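Local structure of macrophage migration inhibitory factor (2WKB) at residues 21-24 against 25-29; 74-77 against 78-82; 82-85 against 86-90; 107-110 against 111-115. The protein belongs to the macrophage migration inhibitory factor family, small alpha/beta proteins that assemble as trimers, and is the Plasmodium berghei relative of a mammalian cytokine. All blocks are in the same frame, centred on the assembly; numbering follows the deposited sequence. Where two conformers were deposited one is given.

Interaction 1 (21-24 against 25-29); sequences SEIE and DAISN
D25 leans back on the helical turn that carries S21 and E22. Its backbone N donates to S21 O. Its CG lies anti to the carbonyl carbon (chi1 -73°), which swings the carboxylate back along the helix. CG comes within 3.2 Å of S21 O. D25 OD2 and S21 O are both acceptors, so no direct bond joins them. A water instead donates to D25 OD2 over 2.6 Å and lies beside S21 OG. Its approach to S21 OG is very short, so that half of the bridge is doubtful in detail.

E24 meets the next turn through its carbonyl. S28 N reaches E24 O in a nearly straight bond of 2.9 Å (172° at the hydrogen). The E24 chain is extended beyond CG, and its carboxylate finds its partners elsewhere. Its OE2 is hydrogen-bonded to S40 OG, and its OE1 forms a salt bridge to R49 of the second subunit.

I23 works on the buried side. I23 CG2 touches I27 CD1 at 4.1 Å, the two side chains lying aslant, and I27 CG1 rests on I23 O at 3.3 Å. This is regular i to i+4 helix bonding in an amphipathic helix, the connecting helix of the beta-alpha-beta unit 4-7, 13-31, 39-44.

Interaction 2 (74-77 against 78-82); sequences SLLA and DKITK
A77 O is gripped twice by T81. T81 N donates to A77 O over 2.9 Å, and T81 OG1 donates to it over 2.8 Å. The two donors come from opposite faces of the carbonyl plane. The hydroxyl gets there because T81 OG1 stands anti to its own carbonyl carbon and beside its N (chi1 -61°), which turns it back over the preceding turn. The bond also fixes the rotation of this buried side chain and gives its hydroxyl an acceptor.

One residue earlier, I80 N bonds L76 O in a nearly straight line (171° at the hydrogen). L76 CD1 and I80 CD1 meet at 3.9 Å. I80 CG1 sits 3.4 Å from L76 O. This buried row belongs to the helix of the beta-alpha-beta unit 58-63, 73-88, 95-100. L76 packs on I27 and I30 of helix 13-31 and on F99 of strand 95-100.

D78 N donates to S74 O, and D78 CB lies 3.4 Å from that carbonyl oxygen. The carboxylate leads away and takes an i to i+4 salt bridge. K82 NZ reaches D78 OD1 at 2.6 Å, on the syn lone pair. K82 NZ also makes a weak hydrogen bond to F114 O of the third subunit.

Interaction 3 (82-85 against 86-90); sequences KILS and NHLSV
K82 O, I83 O and L84 O accept from N86 N, H87 N and L88 N in three successive i to i+4 bonds; S89 is the first residue to leave helical phi/psi, with positive phi. The middle bond is almost straight, with H87 N 2.9 Å from I83 O and 177° at the hydrogen.

S85 meets the chain that follows the helix. S85 O receives a CA-H...O contact from S89 CA at 3.2 Å. One water donates to S85 O over 2.8 Å. A second water donates to V90 O over 2.7 Å and only weakly to S85 O. S85 CB touches V90 O at 3.3 Å, so the chain after S89 folds back against the last turn. S85 OG sits between its backbone N and carbonyl carbon (chi1 66°), facing back up the helix, where T81 O and K82 O are both within reach of its single proton.

H87 and I83 lie side by side. I83 CG2 meets H87 CD2 at 3.7 Å. N86 ND2 lies over one face of the H87 ring, toward the rim. H87 NE2 is probably hydrogen-bonded to E22 OE1 on helix 13-31.

L84 and L88 point the same way, with CD2 of L84 4.1 Å from CD2 of L88. V90 CG1 closes on L84 CB at 4.0 Å.

The apolar side chains line the inner face of helix 73-88. I83 packs on I23 and A26 of helix 13-31. L84 and V90 reach both C58 of strand 58-63 and V95 of strand 95-100.

Interaction 4 (107-110 against 111-115); sequences FAFS and GSLFG
S110 and S112 are joined by a hydroxyl bond. S112 OG donates to S110 OG over 2.7 Å. The two meet because S110 OG is anti to its backbone N (chi1 166°) and reaches forward, while S112 OG sits between its own N and carbonyl carbon (chi1 67°).

Two backbone bonds are i to i+3, as in a 3-10 turn. L113 N donates to S110 O over 3.0 Å, from well above the carbonyl plane and not on a lone pair. F114 N donates to G111 O at 2.9 Å. G111 O also accepts a longer i to i+4 bond, from G115 N at 3.3 Å.

F109, L113 and F114 pack together. L113 CD1 lies at the edge of the F109 ring, 4.0 Å from CD1. F109 CB lies at the edge of the F114 ring, 4.1 Å from CE2. From within the turn, L113 CB covers the F114 ring, 3.7 Å above its centre. The turn thus folds the L113 and F114 side chains back toward the end of the strand.

Strand 108-110 pairs antiparallel with a strand of the second subunit, so that subunit's sheet continues across the interface. There F109 packs on A77 and F114 on D78, both on helix 73-88 of the second subunit.

In the fold
All four contacts are local, between adjoining segments, so none closes a long loop and none nests or crosses. Interaction 1 comes first, on helix 13-31. Interactions 2 and 3 follow on helix 73-88 and share K82. The two helices lie together: A26 and I27 of interaction 1 pack on K79 and L76 of interaction 2, and E22 and H87 join interactions 1 and 3. Interaction 4 lies near the C-terminal end of the modelled chain, about 33 Å from interaction 2 between centres, on the opposite side of the chain's centre. It belongs to the trimer. Its strand and turn lie on the second subunit, and F114 of the third subunit packs on A77 and D78 of interaction 2.

Interaction 1 (21-24 against 25-29)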
loop_
_atom_site.group_PDB
_atom_site.type_symbol
_atom_site.label_atom_id
_atom_site.label_comp_id
_atom_site.label_asym_id
_atom_site.label_seq_id
_atom_site.Cartn_x
_atom_site.Cartn_y
_atom_site.Cartn_z
ATOM N N SER E 21 -3.113 10.663 15.952
ATOM C CA SER E 21 -2.656 10.568 17.339
ATOM C C SER E 21 -3.738 9.965 18.223
ATOM O O SER E 21 -3.459 9.154 19.109
ATOM C CB SER E 21 -2.225 12.030 17.810
ATOM O OG SER E 21 -2.065 11.964 19.212
ATOM N N GLU E 22 -4.999 10.276 17.933
ATOM C CA GLU E 22 -6.123 9.758 18.665
ATOM C C GLU E 22 -6.307 8.248 18.422
ATOM O O GLU E 22 -6.590 7.489 19.368
ATOM C CB GLU E 22 -7.416 10.507 18.318
ATOM C CG GLU E 22 -7.422 11.953 18.914
ATOM C CD GLU E 22 -8.813 12.626 18.853
ATOM O OE1 GLU E 22 -9.838 11.896 18.788
ATOM O OE2 GLU E 22 -8.847 13.893 18.865
ATOM N N ILE E 23 -6.056 7.837 17.172
ATOM C CA ILE E 23 -6.115 6.406 16.811
ATOM C C ILE E 23 -4.986 5.664 17.536
ATOM O O ILE E 23 -5.223 4.572 18.109
ATOM C CB ILE E 23 -6.054 6.197 15.262
ATOM C CG1 ILE E 23 -7.369 6.672 14.673
ATOM C CG2 ILE E 23 -5.876 4.623 14.934
ATOM C CD1 ILE E 23 -7.428 6.698 13.105
ATOM N N GLU E 24 -3.772 6.227 17.508
ATOM C CA GLU E 24 -2.664 5.650 18.305
ATOM C C GLU E 24 -3.016 5.493 19.793
ATOM O O GLU E 24 -2.736 4.445 20.376
ATOM C CB GLU E 24 -1.363 6.428 18.119
ATOM C CG GLU E 24 -0.838 6.436 16.718
ATOM C CD GLU E 24 0.302 7.461 16.490
ATOM O OE1 GLU E 24 0.613 8.201 17.446
ATOM O OE2 GLU E 24 0.847 7.491 15.346
ATOM N N ASP E 25 -3.658 6.508 20.380
ATOM C CA ASP E 25 -4.072 6.504 21.794
ATOM C C ASP E 25 -5.082 5.344 21.990
ATOM O O ASP E 25 -5.010 4.555 22.984
ATOM C CB ASP E 25 -4.801 7.803 22.199
ATOM C CG ASP E 25 -3.883 8.994 22.324
ATOM O OD1 ASP E 25 -2.641 8.774 22.526
ATOM O OD2 ASP E 25 -4.448 10.147 22.178
ATOM N N ALA E 26 -6.015 5.225 21.064
ATOM C CA ALA E 26 -7.007 4.129 21.170
ATOM C C ALA E 26 -6.357 2.765 21.122
ATOM O O ALA E 26 -6.762 1.884 21.877
ATOM C CB ALA E 26 -8.132 4.237 20.042
ATOM N N ILE E 27 -5.402 2.565 20.214
ATOM C CA ILE E 27 -4.692 1.262 20.088
ATOM C C ILE E 27 -3.941 0.993 21.438
ATOM O O ILE E 27 -4.034 -0.104 22.067
ATOM C CB ILE E 27 -3.689 1.309 18.934
ATOM C CG1 ILE E 27 -4.421 1.378 17.558
ATOM C CG2 ILE E 27 -2.762 0.016 18.938
ATOM C CD1 ILE E 27 -3.485 1.636 16.370
ATOM N N SER E 28 -3.156 1.983 21.868
ATOM C CA SER E 28 -2.376 1.810 23.108
ATOM C C SER E 28 -3.319 1.570 24.264
ATOM O O SER E 28 -3.042 0.707 25.109
ATOM C CB SER E 28 -1.598 3.140 23.377
ATOM O OG SER E 28 -0.867 3.017 24.606
ATOM N N ASN E 29 -4.405 2.333 24.329
ATOM C CA ASN E 29 -5.342 2.218 25.436
ATOM C C ASN E 29 -5.919 0.801 25.492
ATOM O O ASN E 29 -5.723 0.096 26.505
ATOM C CB ASN E 29 -6.452 3.268 25.352
ATOM C CG ASN E 29 -6.037 4.622 25.938
ATOM O OD1 ASN E 29 -5.270 4.692 26.901
ATOM N ND2 ASN E 29 -6.576 5.695 25.381
HETATM O O HOH W 1 -3.757 12.251 20.898
#

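Interaction 2 (74-77 against 78-82)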
loop_
_atom_site.group_PDB
_atom_site.type_symbol
_atom_site.label_atom_id
_atom_site.label_comp_id
_atom_site.label_asym_id
_atom_site.label_seq_id
_atom_site.Cartn_x
_atom_site.Cartn_y
_atom_site.Cartn_z
ATOM N N SER E 74 -12.559 -6.191 17.865
ATOM C CA SER E 74 -13.835 -5.565 17.668
ATOM C C SER E 74 -13.954 -4.266 18.499
ATOM O O SER E 74 -14.409 -3.243 17.999
ATOM C CB SER E 74 -14.977 -6.557 18.007
ATOM O OG SER E 74 -16.208 -5.902 17.735
ATOM N N LEU E 75 -13.501 -4.305 19.754
ATOM C CA LEU E 75 -13.460 -3.161 20.577
ATOM C C LEU E 75 -12.645 -2.018 19.919
ATOM O O LEU E 75 -13.058 -0.859 19.938
ATOM C CB LEU E 75 -12.845 -3.572 21.959
ATOM C CG LEU E 75 -13.344 -4.884 22.632
ATOM C CD1 LEU E 75 -14.695 -4.619 23.368
ATOM C CD2 LEU E 75 -13.408 -6.281 21.691
ATOM N N LEU E 76 -11.464 -2.342 19.406
ATOM C CA LEU E 76 -10.607 -1.338 18.715
ATOM C C LEU E 76 -11.316 -0.823 17.427
ATOM O O LEU E 76 -11.330 0.388 17.158
ATOM C CB LEU E 76 -9.286 -1.982 18.355
ATOM C CG LEU E 76 -8.245 -1.020 17.744
ATOM C CD1 LEU E 76 -8.053 0.450 18.500
ATOM C CD2 LEU E 76 -6.900 -1.741 17.580
ATOM N N ALA E 77 -11.933 -1.721 16.681
ATOM C CA ALA E 77 -12.600 -1.269 15.459
ATOM C C ALA E 77 -13.764 -0.322 15.783
ATOM O O ALA E 77 -13.982 0.663 15.052
ATOM C CB ALA E 77 -13.095 -2.526 14.526
ATOM N N ASP E 78 -14.489 -0.602 16.873
ATOM C CA ASP E 78 -15.599 0.240 17.326
ATOM C C ASP E 78 -15.004 1.617 17.685
ATOM O O ASP E 78 -15.491 2.645 17.218
ATOM C CB ASP E 78 -16.260 -0.417 18.513
ATOM C CG ASP E 78 -17.529 0.340 19.027
ATOM O OD1 ASP E 78 -17.797 1.498 18.679
ATOM O OD2 ASP E 78 -18.290 -0.273 19.785
ATOM N N LYS E 79 -13.901 1.651 18.423
ATOM C CA LYS E 79 -13.335 2.955 18.795
ATOM C C LYS E 79 -12.843 3.758 17.600
ATOM O O LYS E 79 -13.033 5.018 17.514
ATOM C CB LYS E 79 -12.190 2.831 19.776
ATOM C CG LYS E 79 -11.645 4.231 20.128
ATOM C CD LYS E 79 -12.693 5.036 21.040
ATOM C CE LYS E 79 -12.113 6.371 21.665
ATOM N NZ LYS E 79 -13.238 7.029 22.426
ATOM N N ILE E 80 -12.169 3.086 16.686
ATOM C CA ILE E 80 -11.705 3.770 15.465
ATOM C C ILE E 80 -12.893 4.322 14.638
ATOM O O ILE E 80 -12.814 5.453 14.077
ATOM C CB ILE E 80 -10.785 2.810 14.645
ATOM C CG1 ILE E 80 -9.473 2.605 15.428
ATOM C CG2 ILE E 80 -10.482 3.386 13.179
ATOM C CD1 ILE E 80 -8.563 1.481 14.804
ATOM N N THR E 81 -13.941 3.523 14.515
ATOM C CA THR E 81 -15.127 3.980 13.748
ATOM C C THR E 81 -15.631 5.304 14.389
ATOM O O THR E 81 -15.947 6.299 13.640
ATOM C CB THR E 81 -16.218 2.924 13.720
ATOM O OG1 THR E 81 -15.705 1.752 13.081
ATOM C CG2 THR E 81 -17.477 3.378 12.925
ATOM N N LYS E 82 -15.724 5.332 15.695
ATOM C CA LYS E 82 -16.171 6.556 16.416
ATOM C C LYS E 82 -15.282 7.770 16.223
ATOM O O LYS E 82 -15.775 8.881 15.883
ATOM C CB LYS E 82 -16.339 6.316 17.920
ATOM C CG LYS E 82 -17.218 5.179 18.252
ATOM C CD LYS E 82 -18.680 5.428 18.072
ATOM C CE LYS E 82 -19.440 4.536 19.099
ATOM N NZ LYS E 82 -19.827 3.162 18.570
#

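Interaction 3 (82-85 against 86-90)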
loop_
_atom_site.group_PDB
_atom_site.type_symbol
_atom_site.label_atom_id
_atom_site.label_comp_id
_atom_site.label_asym_id
_atom_site.label_seq_id
_atom_site.Cartn_x
_atom_site.Cartn_y
_atom_site.Cartn_z
ATOM N N LYS E 82 -15.724 5.332 15.695
ATOM C CA LYS E 82 -16.171 6.556 16.416
ATOM C C LYS E 82 -15.282 7.770 16.223
ATOM O O LYS E 82 -15.775 8.881 15.883
ATOM C CB LYS E 82 -16.339 6.316 17.920
ATOM C CG LYS E 82 -17.218 5.179 18.252
ATOM C CD LYS E 82 -18.680 5.428 18.072
ATOM C CE LYS E 82 -19.440 4.536 19.099
ATOM N NZ LYS E 82 -19.827 3.162 18.570
ATOM N N ILE E 83 -13.970 7.572 16.345
ATOM C CA ILE E 83 -13.021 8.617 16.030
ATOM C C ILE E 83 -13.176 9.147 14.579
ATOM O O ILE E 83 -13.196 10.391 14.318
ATOM C CB ILE E 83 -11.561 8.133 16.227
ATOM C CG1 ILE E 83 -11.277 7.890 17.725
ATOM C CG2 ILE E 83 -10.545 9.133 15.582
ATOM C CD1 ILE E 83 -9.953 7.060 17.991
ATOM N N LEU E 84 -13.287 8.264 13.604
ATOM C CA LEU E 84 -13.378 8.797 12.230
ATOM C C LEU E 84 -14.748 9.461 11.923
ATOM O O LEU E 84 -14.818 10.464 11.183
ATOM C CB LEU E 84 -13.181 7.666 11.213
ATOM C CG LEU E 84 -11.832 7.007 11.315
ATOM C CD1 LEU E 84 -11.852 5.778 10.379
ATOM C CD2 LEU E 84 -10.723 7.967 10.889
ATOM N N SER E 85 -15.830 8.891 12.432
ATOM C CA SER E 85 -17.107 9.494 12.144
ATOM C C SER E 85 -17.169 10.884 12.850
ATOM O O SER E 85 -17.774 11.818 12.307
ATOM C CB SER E 85 -18.266 8.577 12.530
ATOM O OG SER E 85 -18.274 8.435 13.912
ATOM N N ASN E 86 -16.504 11.034 13.993
ATOM C CA ASN E 86 -16.343 12.336 14.649
ATOM C C ASN E 86 -15.497 13.301 13.817
ATOM O O ASN E 86 -16.003 14.361 13.363
ATOM C CB ASN E 86 -15.849 12.177 16.126
ATOM C CG ASN E 86 -15.611 13.543 16.841
ATOM O OD1 ASN E 86 -16.341 14.509 16.598
ATOM N ND2 ASN E 86 -14.586 13.609 17.720
ATOM N N HIS E 87 -14.242 12.964 13.556
ATOM C CA HIS E 87 -13.327 13.889 12.896
ATOM C C HIS E 87 -13.559 14.095 11.384
ATOM O O HIS E 87 -13.295 15.189 10.841
ATOM C CB HIS E 87 -11.861 13.474 13.135
ATOM C CG HIS E 87 -11.397 13.689 14.542
ATOM N ND1 HIS E 87 -11.165 14.946 15.062
ATOM C CD2 HIS E 87 -11.163 12.813 15.552
ATOM C CE1 HIS E 87 -10.803 14.832 16.333
ATOM N NE2 HIS E 87 -10.789 13.548 16.653
ATOM N N LEU E 88 -13.997 13.041 10.685
ATOM C CA LEU E 88 -14.068 13.099 9.219
ATOM C C LEU E 88 -15.457 13.153 8.672
ATOM O O LEU E 88 -15.630 13.233 7.440
ATOM C CB LEU E 88 -13.344 11.928 8.576
ATOM C CG LEU E 88 -11.805 12.051 8.443
ATOM C CD1 LEU E 88 -11.063 12.378 9.719
ATOM C CD2 LEU E 88 -11.324 10.724 7.901
ATOM N N SER E 89 -16.416 13.097 9.585
ATOM C CA SER E 89 -17.858 12.965 9.345
ATOM C C SER E 89 -18.201 11.895 8.335
ATOM O O SER E 89 -19.131 12.068 7.550
ATOM C CB SER E 89 -18.500 14.288 8.909
ATOM O OG SER E 89 -17.872 15.386 9.546
ATOM N N VAL E 90 -17.411 10.816 8.279
ATOM C CA VAL E 90 -17.766 9.703 7.392
ATOM C C VAL E 90 -18.936 8.927 8.071
ATOM O O VAL E 90 -19.010 8.859 9.311
ATOM C CB VAL E 90 -16.528 8.827 7.193
ATOM C CG1 VAL E 90 -16.062 8.311 8.546
ATOM C CG2 VAL E 90 -16.787 7.644 6.231
HETATM O O HOH W 2 -18.896 14.391 12.714
HETATM O O HOH W 3 -20.556 10.574 10.703
#

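Interaction 4 (107-110 against 111-115)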
loop_
_atom_site.group_PDB
_atom_site.type_symbol
_atom_site.label_atom_id
_atom_site.label_comp_id
_atom_site.label_asym_id
_atom_site.label_seq_id
_atom_site.Cartn_x
_atom_site.Cartn_y
_atom_site.Cartn_z
ATOM N N PHE E 107 11.664 -10.377 8.015
ATOM C CA PHE E 107 12.830 -9.719 8.677
ATOM C C PHE E 107 12.666 -8.176 8.697
ATOM O O PHE E 107 12.129 -7.642 7.783
ATOM C CB PHE E 107 14.222 -9.885 7.973
ATOM C CG PHE E 107 14.605 -11.267 7.442
ATOM C CD1 PHE E 107 15.540 -12.032 8.113
ATOM C CD2 PHE E 107 14.188 -11.706 6.206
ATOM C CE1 PHE E 107 15.941 -13.269 7.639
ATOM C CE2 PHE E 107 14.589 -12.931 5.705
ATOM C CZ PHE E 107 15.470 -13.714 6.428
ATOM N N ALA E 108 13.186 -7.492 9.711
ATOM C CA ALA E 108 13.098 -6.024 9.776
ATOM C C ALA E 108 14.334 -5.478 10.456
ATOM O O ALA E 108 14.828 -6.105 11.419
ATOM C CB ALA E 108 11.870 -5.623 10.537
ATOM N N PHE E 109 14.835 -4.334 9.976
ATOM C CA PHE E 109 16.023 -3.718 10.548
ATOM C C PHE E 109 15.787 -2.240 10.830
ATOM O O PHE E 109 15.180 -1.549 10.009
ATOM C CB PHE E 109 17.235 -3.848 9.589
ATOM C CG PHE E 109 17.606 -5.242 9.298
ATOM C CD1 PHE E 109 18.536 -5.904 10.097
ATOM C CD2 PHE E 109 17.014 -5.924 8.211
ATOM C CE1 PHE E 109 18.886 -7.220 9.805
ATOM C CE2 PHE E 109 17.337 -7.244 7.945
ATOM C CZ PHE E 109 18.291 -7.895 8.738
ATOM N N SER E 110 16.233 -1.771 12.008
ATOM C CA SER E 110 16.384 -0.308 12.223
ATOM C C SER E 110 17.671 0.228 11.585
ATOM O O SER E 110 18.770 -0.306 11.827
ATOM C CB SER E 110 16.385 0.012 13.733
ATOM O OG SER E 110 16.843 1.330 13.959
ATOM N N GLY E 111 17.574 1.327 10.837
ATOM C CA GLY E 111 18.801 2.026 10.362
ATOM C C GLY E 111 19.786 2.429 11.484
ATOM O O GLY E 111 20.974 2.570 11.217
ATOM N N SER E 112 19.308 2.615 12.718
ATOM C CA SER E 112 20.231 2.871 13.871
ATOM C C SER E 112 21.274 1.782 14.111
ATOM O O SER E 112 22.269 2.037 14.791
ATOM C CB SER E 112 19.475 3.122 15.184
ATOM O OG SER E 112 18.791 1.973 15.641
ATOM N N LEU E 113 21.030 0.568 13.621
ATOM C CA LEU E 113 22.059 -0.462 13.627
ATOM C C LEU E 113 23.305 -0.071 12.859
ATOM O O LEU E 113 24.416 -0.575 13.134
ATOM C CB LEU E 113 21.525 -1.748 13.004
ATOM C CG LEU E 113 20.570 -2.505 13.882
ATOM C CD1 LEU E 113 19.866 -3.572 13.071
ATOM C CD2 LEU E 113 21.311 -3.100 15.093
ATOM N N PHE E 114 23.140 0.808 11.883
ATOM C CA PHE E 114 24.175 0.973 10.835
ATOM C C PHE E 114 24.876 2.332 10.847
ATOM O O PHE E 114 26.060 2.383 10.533
ATOM C CB PHE E 114 23.554 0.697 9.455
ATOM C CG PHE E 114 22.811 -0.607 9.388
ATOM C CD1 PHE E 114 23.492 -1.816 9.601
ATOM C CD2 PHE E 114 21.421 -0.654 9.126
ATOM C CE1 PHE E 114 22.818 -3.043 9.511
ATOM C CE2 PHE E 114 20.751 -1.895 9.039
ATOM C CZ PHE E 114 21.449 -3.092 9.261
ATOM N N GLY E 115 24.138 3.405 11.170
ATOM C CA GLY E 115 24.712 4.744 11.339
ATOM C C GLY E 115 24.706 5.342 12.743
ATOM O O GLY E 115 25.511 4.950 13.607
#